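Local coordinates for protein lysine-sensitive aspartokinase 3 (PDB 2J0W) that catalyses the ATP-dependent phosphorylation of L-aspartate to 4-phospho-L-aspartate, the first step of lysine biosynthesis, and is inhibited allosterically by lysine, at residues A[58-63]-A[97-102]; A[77-82]-A[130-135]; A[220-225]-A[230-235]. All blocks are in the same frame, centred on the assembly; numbering follows the deposited sequence.

Contact 1. Residues A[58-63]-A[97-102]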
loop_
_atom_site.group_PDB
_atom_site.type_symbol
_atom_site.label_atom_id
_atom_site.label_comp_id
_atom_site.label_asym_id
_atom_site.label_seq_id
_atom_site.Cartn_x
_atom_site.Cartn_y
_atom_site.Cartn_z
ATOM N N GLY A 58 22.199 -43.401 6.930
ATOM C CA GLY A 58 21.736 -43.936 5.658
ATOM C C GLY A 58 21.586 -42.868 4.605
ATOM O O GLY A 58 22.423 -42.740 3.720
ATOM N N GLU A 59 20.506 -42.107 4.694
ATOM C CA GLU A 59 20.229 -41.042 3.745
ATOM C C GLU A 59 21.451 -40.166 3.525
ATOM O O GLU A 59 21.693 -39.691 2.419
ATOM C CB GLU A 59 19.072 -40.198 4.258
ATOM C CG GLU A 59 18.555 -39.205 3.254
ATOM C CD GLU A 59 17.295 -38.531 3.731
ATOM O OE1 GLU A 59 16.707 -39.010 4.726
ATOM O OE2 GLU A 59 16.887 -37.529 3.105
ATOM N N ARG A 60 22.218 -39.945 4.585
ATOM C CA ARG A 60 23.410 -39.116 4.480
ATOM C C ARG A 60 24.346 -39.740 3.458
ATOM O O ARG A 60 24.800 -39.077 2.526
ATOM C CB ARG A 60 24.119 -39.012 5.838
ATOM C CG ARG A 60 25.105 -37.862 5.938
ATOM C CD ARG A 60 26.029 -38.007 7.131
ATOM N NE ARG A 60 25.307 -38.090 8.398
ATOM C CZ ARG A 60 25.740 -38.777 9.451
ATOM N NH1 ARG A 60 26.890 -39.438 9.382
ATOM N NH2 ARG A 60 25.030 -38.814 10.571
ATOM N N PHE A 61 24.621 -41.032 3.625
ATOM C CA PHE A 61 25.515 -41.740 2.708
ATOM C C PHE A 61 25.036 -41.732 1.256
ATOM O O PHE A 61 25.844 -41.688 0.331
ATOM C CB PHE A 61 25.716 -43.185 3.153
ATOM C CG PHE A 61 26.661 -43.959 2.266
ATOM C CD1 PHE A 61 27.975 -43.522 2.075
ATOM C CD2 PHE A 61 26.244 -45.124 1.624
ATOM C CE1 PHE A 61 28.857 -44.233 1.261
ATOM C CE2 PHE A 61 27.118 -45.842 0.809
ATOM C CZ PHE A 61 28.428 -45.395 0.629
ATOM N N GLU A 62 23.725 -41.794 1.055
ATOM C CA GLU A 62 23.195 -41.765 -0.293
ATOM C C GLU A 62 23.551 -40.412 -0.908
ATOM O O GLU A 62 24.050 -40.344 -2.036
ATOM C CB GLU A 62 21.678 -41.930 -0.272
ATOM C CG GLU A 62 21.200 -43.121 0.530
ATOM C CD GLU A 62 19.688 -43.156 0.655
ATOM O OE1 GLU A 62 19.168 -44.053 1.354
ATOM O OE2 GLU A 62 19.021 -42.284 0.052
ATOM N N LYS A 63 23.312 -39.337 -0.160
ATOM C CA LYS A 63 23.601 -38.000 -0.666
ATOM C C LYS A 63 25.075 -37.815 -1.000
ATOM O O LYS A 63 25.417 -37.272 -2.054
ATOM C CB LYS A 63 23.189 -36.936 0.347
ATOM C CG LYS A 63 21.772 -37.044 0.829
ATOM C CD LYS A 63 20.737 -36.681 -0.219
ATOM C CE LYS A 63 19.397 -36.496 0.496
ATOM N NZ LYS A 63 18.254 -36.264 -0.400
ATOM N N VAL A 97 32.838 -34.976 6.593
ATOM C CA VAL A 97 32.930 -34.654 8.020
ATOM C C VAL A 97 31.940 -33.568 8.410
ATOM O O VAL A 97 31.341 -33.636 9.486
ATOM C CB VAL A 97 34.350 -34.203 8.457
ATOM C CG1 VAL A 97 34.480 -34.348 9.985
ATOM C CG2 VAL A 97 35.410 -35.030 7.756
ATOM N N LEU A 98 31.761 -32.568 7.549
ATOM C CA LEU A 98 30.807 -31.499 7.843
ATOM C C LEU A 98 29.393 -32.082 7.918
ATOM O O LEU A 98 28.604 -31.721 8.803
ATOM C CB LEU A 98 30.866 -30.395 6.770
ATOM C CG LEU A 98 32.164 -29.577 6.760
ATOM C CD1 LEU A 98 32.144 -28.574 5.629
ATOM C CD2 LEU A 98 32.330 -28.858 8.091
ATOM N N ALA A 99 29.073 -32.989 6.998
ATOM C CA ALA A 99 27.754 -33.598 7.002
ATOM C C ALA A 99 27.571 -34.348 8.316
ATOM O O ALA A 99 26.462 -34.420 8.848
ATOM C CB ALA A 99 27.604 -34.540 5.832
ATOM N N GLU A 100 28.659 -34.900 8.849
ATOM C CA GLU A 100 28.571 -35.625 10.113
ATOM C C GLU A 100 28.293 -34.654 11.246
ATOM O O GLU A 100 27.591 -34.989 12.205
ATOM C CB GLU A 100 29.858 -36.393 10.419
ATOM C CG GLU A 100 29.929 -36.861 11.873
ATOM C CD GLU A 100 31.038 -37.866 12.125
ATOM O OE1 GLU A 100 32.097 -37.763 11.467
ATOM O OE2 GLU A 100 30.854 -38.751 12.992
ATOM N N ALA A 101 28.842 -33.450 11.131
ATOM C CA ALA A 101 28.631 -32.442 12.160
ATOM C C ALA A 101 27.220 -31.903 12.065
ATOM O O ALA A 101 26.561 -31.686 13.091
ATOM C CB ALA A 101 29.633 -31.312 12.011
ATOM N N ALA A 102 26.754 -31.686 10.834
ATOM C CA ALA A 102 25.407 -31.171 10.626
ATOM C C ALA A 102 24.392 -32.105 11.284
ATOM O O ALA A 102 23.366 -31.668 11.797
ATOM C CB ALA A 102 25.117 -31.035 9.135
#

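Contact 2. Residues A[77-82]-A[130-135]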
loop_
_atom_site.group_PDB
_atom_site.type_symbol
_atom_site.label_atom_id
_atom_site.label_comp_id
_atom_site.label_asym_id
_atom_site.label_seq_id
_atom_site.Cartn_x
_atom_site.Cartn_y
_atom_site.Cartn_z
ATOM N N ARG A 77 36.818 -38.532 -17.184
ATOM C CA ARG A 77 36.876 -38.223 -18.615
ATOM C C ARG A 77 38.067 -37.332 -18.950
ATOM O O ARG A 77 38.365 -37.070 -20.117
ATOM C CB ARG A 77 35.585 -37.536 -19.059
ATOM C CG ARG A 77 34.326 -38.329 -18.809
ATOM C CD ARG A 77 33.861 -39.038 -20.061
ATOM N NE ARG A 77 33.613 -38.085 -21.137
ATOM C CZ ARG A 77 32.970 -38.367 -22.265
ATOM N NH1 ARG A 77 32.495 -39.589 -22.482
ATOM N NH2 ARG A 77 32.795 -37.422 -23.180
ATOM N N LEU A 78 38.726 -36.844 -17.910
ATOM C CA LEU A 78 39.883 -35.981 -18.077
ATOM C C LEU A 78 41.071 -36.784 -18.597
ATOM O O LEU A 78 41.060 -38.018 -18.565
ATOM C CB LEU A 78 40.266 -35.370 -16.738
ATOM C CG LEU A 78 39.229 -34.498 -16.056
ATOM C CD1 LEU A 78 39.345 -34.698 -14.559
ATOM C CD2 LEU A 78 39.433 -33.040 -16.459
ATOM N N ARG A 79 42.099 -36.075 -19.053
ATOM C CA ARG A 79 43.301 -36.718 -19.554
ATOM C C ARG A 79 44.178 -37.114 -18.362
ATOM O O ARG A 79 44.593 -38.265 -18.252
ATOM C CB ARG A 79 44.054 -35.767 -20.491
ATOM C CG ARG A 79 45.080 -36.437 -21.413
ATOM C CD ARG A 79 45.295 -35.601 -22.676
ATOM N NE ARG A 79 44.038 -35.430 -23.408
ATOM C CZ ARG A 79 43.833 -34.523 -24.360
ATOM N NH1 ARG A 79 44.806 -33.692 -24.709
ATOM N NH2 ARG A 79 42.647 -34.436 -24.955
ATOM N N TYR A 80 44.442 -36.169 -17.464
ATOM C CA TYR A 80 45.265 -36.447 -16.286
ATOM C C TYR A 80 44.438 -36.230 -15.015
ATOM O O TYR A 80 44.607 -35.247 -14.290
ATOM C CB TYR A 80 46.507 -35.539 -16.260
ATOM C CG TYR A 80 47.331 -35.523 -17.539
ATOM C CD1 TYR A 80 47.027 -34.639 -18.582
ATOM C CD2 TYR A 80 48.420 -36.382 -17.703
ATOM C CE1 TYR A 80 47.790 -34.610 -19.755
ATOM C CE2 TYR A 80 49.186 -36.361 -18.874
ATOM C CZ TYR A 80 48.864 -35.474 -19.892
ATOM O OH TYR A 80 49.616 -35.455 -21.043
ATOM N N PRO A 81 43.543 -37.167 -14.717
ATOM C CA PRO A 81 42.688 -37.070 -13.537
ATOM C C PRO A 81 43.336 -37.292 -12.180
ATOM O O PRO A 81 42.648 -37.260 -11.165
ATOM C CB PRO A 81 41.625 -38.118 -13.822
ATOM C CG PRO A 81 42.425 -39.192 -14.516
ATOM C CD PRO A 81 43.230 -38.378 -15.498
ATOM N N ASN A 82 44.642 -37.505 -12.141
ATOM C CA ASN A 82 45.302 -37.782 -10.867
ATOM C C ASN A 82 45.398 -36.622 -9.895
ATOM O O ASN A 82 45.059 -36.754 -8.715
ATOM C CB ASN A 82 46.694 -38.324 -11.126
ATOM C CG ASN A 82 46.734 -39.213 -12.330
ATOM O OD1 ASN A 82 46.148 -40.299 -12.338
ATOM N ND2 ASN A 82 47.404 -38.746 -13.378
ATOM N N LEU A 130 39.739 -26.827 -19.404
ATOM C CA LEU A 130 40.309 -25.777 -20.237
ATOM C C LEU A 130 41.784 -26.001 -20.536
ATOM O O LEU A 130 42.249 -25.683 -21.634
ATOM C CB LEU A 130 40.117 -24.406 -19.587
ATOM C CG LEU A 130 38.682 -23.891 -19.522
ATOM C CD1 LEU A 130 38.685 -22.449 -19.064
ATOM C CD2 LEU A 130 38.039 -23.991 -20.886
ATOM N N ARG A 131 42.522 -26.535 -19.565
ATOM C CA ARG A 131 43.942 -26.815 -19.763
ATOM C C ARG A 131 44.160 -28.088 -20.582
ATOM O O ARG A 131 45.240 -28.315 -21.123
ATOM C CB ARG A 131 44.653 -26.928 -18.416
ATOM C CG ARG A 131 44.779 -25.601 -17.732
ATOM C CD ARG A 131 45.566 -25.702 -16.460
ATOM N NE ARG A 131 45.778 -24.382 -15.880
ATOM C CZ ARG A 131 46.375 -24.166 -14.713
ATOM N NH1 ARG A 131 46.823 -25.189 -13.993
ATOM N NH2 ARG A 131 46.526 -22.926 -14.266
ATOM N N GLU A 132 43.125 -28.915 -20.667
ATOM C CA GLU A 132 43.198 -30.150 -21.435
ATOM C C GLU A 132 43.166 -29.736 -22.906
ATOM O O GLU A 132 43.261 -30.572 -23.810
ATOM C CB GLU A 132 41.999 -31.041 -21.112
ATOM C CG GLU A 132 42.149 -32.480 -21.557
ATOM C CD GLU A 132 41.246 -33.424 -20.780
ATOM O OE1 GLU A 132 40.173 -33.804 -21.303
ATOM O OE2 GLU A 132 41.616 -33.774 -19.638
ATOM N N ARG A 133 43.036 -28.430 -23.130
ATOM C CA ARG A 133 43.005 -27.854 -24.468
ATOM C C ARG A 133 44.138 -26.860 -24.647
ATOM O O ARG A 133 44.067 -25.999 -25.527
ATOM C CB ARG A 133 41.704 -27.108 -24.711
ATOM C CG ARG A 133 40.454 -27.906 -24.528
ATOM C CD ARG A 133 39.279 -27.058 -24.942
ATOM N NE ARG A 133 38.041 -27.821 -24.945
ATOM C CZ ARG A 133 36.922 -27.407 -25.525
ATOM N NH1 ARG A 133 36.900 -26.236 -26.147
ATOM N NH2 ARG A 133 35.828 -28.158 -25.485
ATOM N N ASP A 134 45.166 -26.963 -23.807
ATOM C CA ASP A 134 46.312 -26.051 -23.879
ATOM C C ASP A 134 45.836 -24.595 -23.789
ATOM O O ASP A 134 45.970 -23.819 -24.741
ATOM C CB ASP A 134 47.079 -26.253 -25.192
ATOM C CG ASP A 134 48.048 -27.420 -25.132
ATOM O OD1 ASP A 134 47.651 -28.510 -24.658
ATOM O OD2 ASP A 134 49.210 -27.250 -25.569
ATOM N N VAL A 135 45.281 -24.225 -22.642
ATOM C CA VAL A 135 44.796 -22.874 -22.442
ATOM C C VAL A 135 45.310 -22.352 -21.115
ATOM O O VAL A 135 45.341 -23.072 -20.121
ATOM C CB VAL A 135 43.240 -22.837 -22.412
ATOM C CG1 VAL A 135 42.762 -21.401 -22.309
ATOM C CG2 VAL A 135 42.664 -23.501 -23.652
#

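Contact 3. Residues A[220-225]-A[230-235]. With ADP (adenosine-5'-diphosphate), chain D.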
loop_
_atom_site.group_PDB
_atom_site.type_symbol
_atom_site.label_atom_id
_atom_site.label_comp_id
_atom_site.label_asym_id
_atom_site.label_seq_id
_atom_site.Cartn_x
_atom_site.Cartn_y
_atom_site.Cartn_z
ATOM N N TRP A 220 24.769 -17.463 -19.193
ATOM C CA TRP A 220 24.485 -18.651 -19.984
ATOM C C TRP A 220 23.626 -19.633 -19.194
ATOM O O TRP A 220 24.077 -20.217 -18.221
ATOM C CB TRP A 220 25.798 -19.301 -20.433
ATOM C CG TRP A 220 26.546 -18.446 -21.439
ATOM C CD1 TRP A 220 27.650 -17.666 -21.211
ATOM C CD2 TRP A 220 26.177 -18.223 -22.805
ATOM N NE1 TRP A 220 27.982 -16.966 -22.350
ATOM C CE2 TRP A 220 27.094 -17.292 -23.343
ATOM C CE3 TRP A 220 25.152 -18.720 -23.628
ATOM C CZ2 TRP A 220 27.018 -16.849 -24.665
ATOM C CZ3 TRP A 220 25.079 -18.278 -24.942
ATOM C CH2 TRP A 220 26.007 -17.353 -25.447
ATOM N N THR A 221 22.381 -19.811 -19.618
ATOM C CA THR A 221 21.474 -20.704 -18.914
ATOM C C THR A 221 20.982 -21.865 -19.772
ATOM O O THR A 221 21.667 -22.268 -20.706
ATOM C CB THR A 221 20.272 -19.915 -18.346
ATOM O OG1 THR A 221 19.342 -20.819 -17.740
ATOM C CG2 THR A 221 19.587 -19.146 -19.435
ATOM N N ASP A 222 19.805 -22.400 -19.448
ATOM C CA ASP A 222 19.225 -23.528 -20.174
ATOM C C ASP A 222 18.011 -23.097 -21.008
ATOM O O ASP A 222 17.146 -23.907 -21.359
ATOM C CB ASP A 222 18.819 -24.625 -19.184
ATOM C CG ASP A 222 17.624 -24.238 -18.329
ATOM O OD1 ASP A 222 17.180 -23.079 -18.411
ATOM O OD2 ASP A 222 17.121 -25.095 -17.571
ATOM N N VAL A 223 17.956 -21.804 -21.314
ATOM C CA VAL A 223 16.875 -21.216 -22.100
ATOM C C VAL A 223 17.465 -20.035 -22.856
ATOM O O VAL A 223 18.092 -19.170 -22.261
ATOM C CB VAL A 223 15.739 -20.730 -21.192
ATOM C CG1 VAL A 223 15.170 -19.429 -21.721
ATOM C CG2 VAL A 223 14.664 -21.790 -21.118
ATOM N N PRO A 224 17.250 -19.975 -24.178
ATOM C CA PRO A 224 17.759 -18.914 -25.050
ATOM C C PRO A 224 17.145 -17.540 -24.855
ATOM O O PRO A 224 16.268 -17.144 -25.621
ATOM C CB PRO A 224 17.481 -19.467 -26.433
ATOM C CG PRO A 224 16.177 -20.128 -26.231
ATOM C CD PRO A 224 16.379 -20.888 -24.939
ATOM N N GLY A 225 17.619 -16.817 -23.837
ATOM C CA GLY A 225 17.123 -15.475 -23.555
ATOM C C GLY A 225 16.042 -15.343 -22.492
ATOM O O GLY A 225 15.740 -16.295 -21.773
ATOM N N ASP A 230 7.729 -17.516 -17.884
ATOM C CA ASP A 230 8.383 -18.800 -17.725
ATOM C C ASP A 230 7.904 -19.784 -18.797
ATOM O O ASP A 230 6.722 -20.150 -18.847
ATOM C CB ASP A 230 8.093 -19.365 -16.327
ATOM C CG ASP A 230 9.014 -20.514 -15.956
ATOM O OD1 ASP A 230 9.221 -21.415 -16.793
ATOM O OD2 ASP A 230 9.527 -20.524 -14.817
ATOM N N PRO A 231 8.824 -20.225 -19.674
ATOM C CA PRO A 231 8.496 -21.172 -20.742
ATOM C C PRO A 231 7.947 -22.454 -20.171
ATOM O O PRO A 231 7.244 -23.193 -20.850
ATOM C CB PRO A 231 9.842 -21.385 -21.432
ATOM C CG PRO A 231 10.473 -20.056 -21.296
ATOM C CD PRO A 231 10.210 -19.759 -19.831
ATOM N N ARG A 232 8.257 -22.711 -18.908
ATOM C CA ARG A 232 7.791 -23.929 -18.269
ATOM C C ARG A 232 6.348 -23.839 -17.862
ATOM O O ARG A 232 5.778 -24.825 -17.399
ATOM C CB ARG A 232 8.634 -24.255 -17.047
ATOM C CG ARG A 232 10.097 -24.229 -17.316
ATOM C CD ARG A 232 10.885 -24.782 -16.161
ATOM N NE ARG A 232 12.307 -24.733 -16.472
ATOM C CZ ARG A 232 13.244 -25.382 -15.797
ATOM N NH1 ARG A 232 12.908 -26.138 -14.762
ATOM N NH2 ARG A 232 14.515 -25.272 -16.161
ATOM N N VAL A 233 5.770 -22.647 -18.001
ATOM C CA VAL A 233 4.359 -22.452 -17.668
ATOM C C VAL A 233 3.558 -22.111 -18.923
ATOM O O VAL A 233 2.418 -22.545 -19.082
ATOM C CB VAL A 233 4.134 -21.305 -16.671
ATOM C CG1 VAL A 233 2.826 -21.553 -15.899
ATOM C CG2 VAL A 233 5.314 -21.151 -15.732
ATOM N N VAL A 234 4.172 -21.319 -19.798
ATOM C CA VAL A 234 3.551 -20.914 -21.048
ATOM C C VAL A 234 4.411 -21.404 -22.199
ATOM O O VAL A 234 5.433 -20.805 -22.533
ATOM C CB VAL A 234 3.390 -19.371 -21.119
ATOM C CG1 VAL A 234 2.683 -18.942 -22.411
ATOM C CG2 VAL A 234 2.604 -18.905 -19.916
ATOM N N SER A 235 3.987 -22.527 -22.764
ATOM C CA SER A 235 4.666 -23.165 -23.886
ATOM C C SER A 235 4.792 -22.141 -25.020
ATOM O O SER A 235 5.849 -21.976 -25.638
ATOM C CB SER A 235 3.842 -24.369 -24.353
ATOM O OG SER A 235 3.203 -24.994 -23.251
HETATM P PB ADP D . 20.750 -21.163 -14.110
HETATM O O1B ADP D . 21.277 -21.012 -15.485
HETATM O O2B ADP D . 21.457 -22.252 -13.342
HETATM O O3B ADP D . 20.804 -19.812 -13.321
HETATM P PA ADP D . 17.926 -21.364 -13.441
HETATM O O1A ADP D . 17.115 -22.601 -13.333
HETATM O O2A ADP D . 18.312 -20.712 -12.152
HETATM O O3A ADP D . 19.236 -21.636 -14.273
HETATM O "O5'" ADP D . 16.978 -20.433 -14.356
HETATM C "C5'" ADP D . 16.623 -20.591 -15.767
HETATM C "C4'" ADP D . 15.125 -20.838 -15.815
HETATM O "O4'" ADP D . 14.254 -19.815 -15.250
HETATM C "C3'" ADP D . 14.480 -21.107 -17.149
HETATM O "O3'" ADP D . 14.985 -22.412 -17.511
HETATM C "C2'" ADP D . 13.015 -21.040 -16.774
HETATM O "O2'" ADP D . 12.564 -22.264 -16.218
HETATM C "C1'" ADP D . 12.940 -19.952 -15.763
HETATM N N9 ADP D . 12.268 -18.647 -16.226
HETATM C C8 ADP D . 11.302 -18.066 -15.481
HETATM N N7 ADP D . 10.799 -16.955 -15.980
HETATM C C5 ADP D . 11.487 -16.793 -17.119
HETATM C C6 ADP D . 11.390 -15.758 -18.122
HETATM N N6 ADP D . 10.587 -14.753 -18.057
HETATM N N1 ADP D . 12.273 -15.912 -19.208
HETATM C C2 ADP D . 13.169 -16.990 -19.320
HETATM N N3 ADP D . 13.254 -17.967 -18.372
HETATM C C4 ADP D . 12.414 -17.834 -17.317
#

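Contact 1. Residues A[58-63]-A[97-102]
R60 lies against A99 and E100, and its long side chain is the only one of 58-63 to touch residues 97-102. The apolar part is the aliphatic stem. R60 CD sits 4.0 Å from A99 CB, and CG is only slightly farther from the same methyl. CG stands anti to the backbone N (chi1 -162°), which sends the chain across to the other helix. The chain then bends at chi3 (-58°), and the guanidinium turns to lie alongside E100. One face of that flat group is covered by E100 CA, 4.1 Å above its plane and toward its rim.

The two segments belong to helices 57-75 and 82-102 of the amino acid kinase domain. Their backbones come closest at R60 and A99, whose CA atoms are 7.5 Å apart, and the R60 stem lies over the methyl of A99.

The polar part is looser. No hydrogen bond joins the segments. R60 NE is 3.9 Å from A99 O but donates to L55 O, which lies just before helix 57-75. The charges of R60 and E100 are opposite but do not meet: NH1 of R60 and OE2 of E100 are 5.4 Å apart. L51 of helix 44-51 also touches the R60 side chain.

Contact 2. Residues A[77-82]-A[130-135]
E132 reaches from the end of helix 108-131 to the loop that joins helices 57-75 and 82-102, where it meets L78 and R79. It sits in a type I beta turn from R131 to D134, which carries the chain off the helix toward strand 137-139 of the amino acid kinase domain.

The tight part is around the E132 carboxylate. CG of E132 is anti to the backbone N (chi1 -165°) and the chain is extended beyond it, which carries the carboxylate to the backbone of L78 and R79. E132 OE2 accepts a hydrogen bond from R79 N; the modelled length is very short, and its exact value is doubtful. The same oxygen lies 3.6 Å from L78 CB and 3.3 Å from R79 CB. The L78 side chain is buried and crosses that of E132 at about a right angle. F17 of helix 17-27 also touches E132.

The looser, solvent side is the end of the exposed R79 side chain. It bends at chi3 (-59°) and folds back over the glutamate stem. The guanidinium and carboxylate planes are 21° apart and layered rather than edge to edge. R79 NH2 and E132 OE1 are 4.5 Å apart, with no N-H pointing at the oxygen. The attraction there is probably only a general one between opposite charges. One face of the R79 guanidinium instead rests on E132 CG, which lies 3.8 Å above the plane, over its centre.

Contact 3. Residues A[220-225]-A[230-235]
R232 and D222 approach from opposite directions and meet in a salt bridge beside the ribose of ADP. The arginine can be followed outward. From CB, the chain runs extended to NE (chi2 -170°), which carries it along the sugar edge. CG lies 3.3 Å from ADP O2', and CD comes closer to the same hydroxyl. NE is modelled nearer still, too close for the distance to be relied on. ADP O2' lies oblique to the guanidinium, 3.2 Å from CZ. At the tip, NH2 has two partners. It lies 3.0 Å from D222 OD2, which sits at the guanidinium edge, near its plane. It also donates a hydrogen bond to ADP O3' at 3.2 Å, with an N-H...O angle of 140°.

This is part of the nucleotide pocket of the amino acid kinase fold. T221 and D222 stand at the end of the central strand 216-221, and R232 comes from the loop between strands 226-227 and 239-244. T221, D222 and R232 are all ATP-binding residues.

D222 divides its carboxylate between the two neighbours. OD2 faces R232, while OD1 accepts a very short hydrogen bond from ADP O3', whose modelled length is doubtful. T221 OG1 donates to ADP O1B at 3.0 Å, tying the strand end to the beta phosphate.

P231 CD and V223 CG1 touch the adenine; V223 CG2 lies against the ribose. D230 forms an Asx turn: its OD1 takes the backbone N-H of R232 at 2.7 Å, through the anti lone pair. ADP O2' gives the same oxygen a weak hydrogen bond.

Overall arrangement
All three contacts lie in the amino acid kinase domain. From the N terminus, residues 58-63 open contact 1 near the start of helix 57-75. Residues 77-82 open contact 2 in the next loop. Contact 1 closes at 97-102, joining the start of helix 57-75 to the end of helix 82-102. Contact 2 closes at 130-135, joining the loop between those helices to the end of helix 108-131 and the turn that follows. The two therefore cross along the chain. In space their centres are 31 Å apart. Contact 3 follows in series and joins the end of strand 216-221 to the loop before strand 239-244. It alone touches the nucleotide; its nearest atoms are about 12 Å from contact 2.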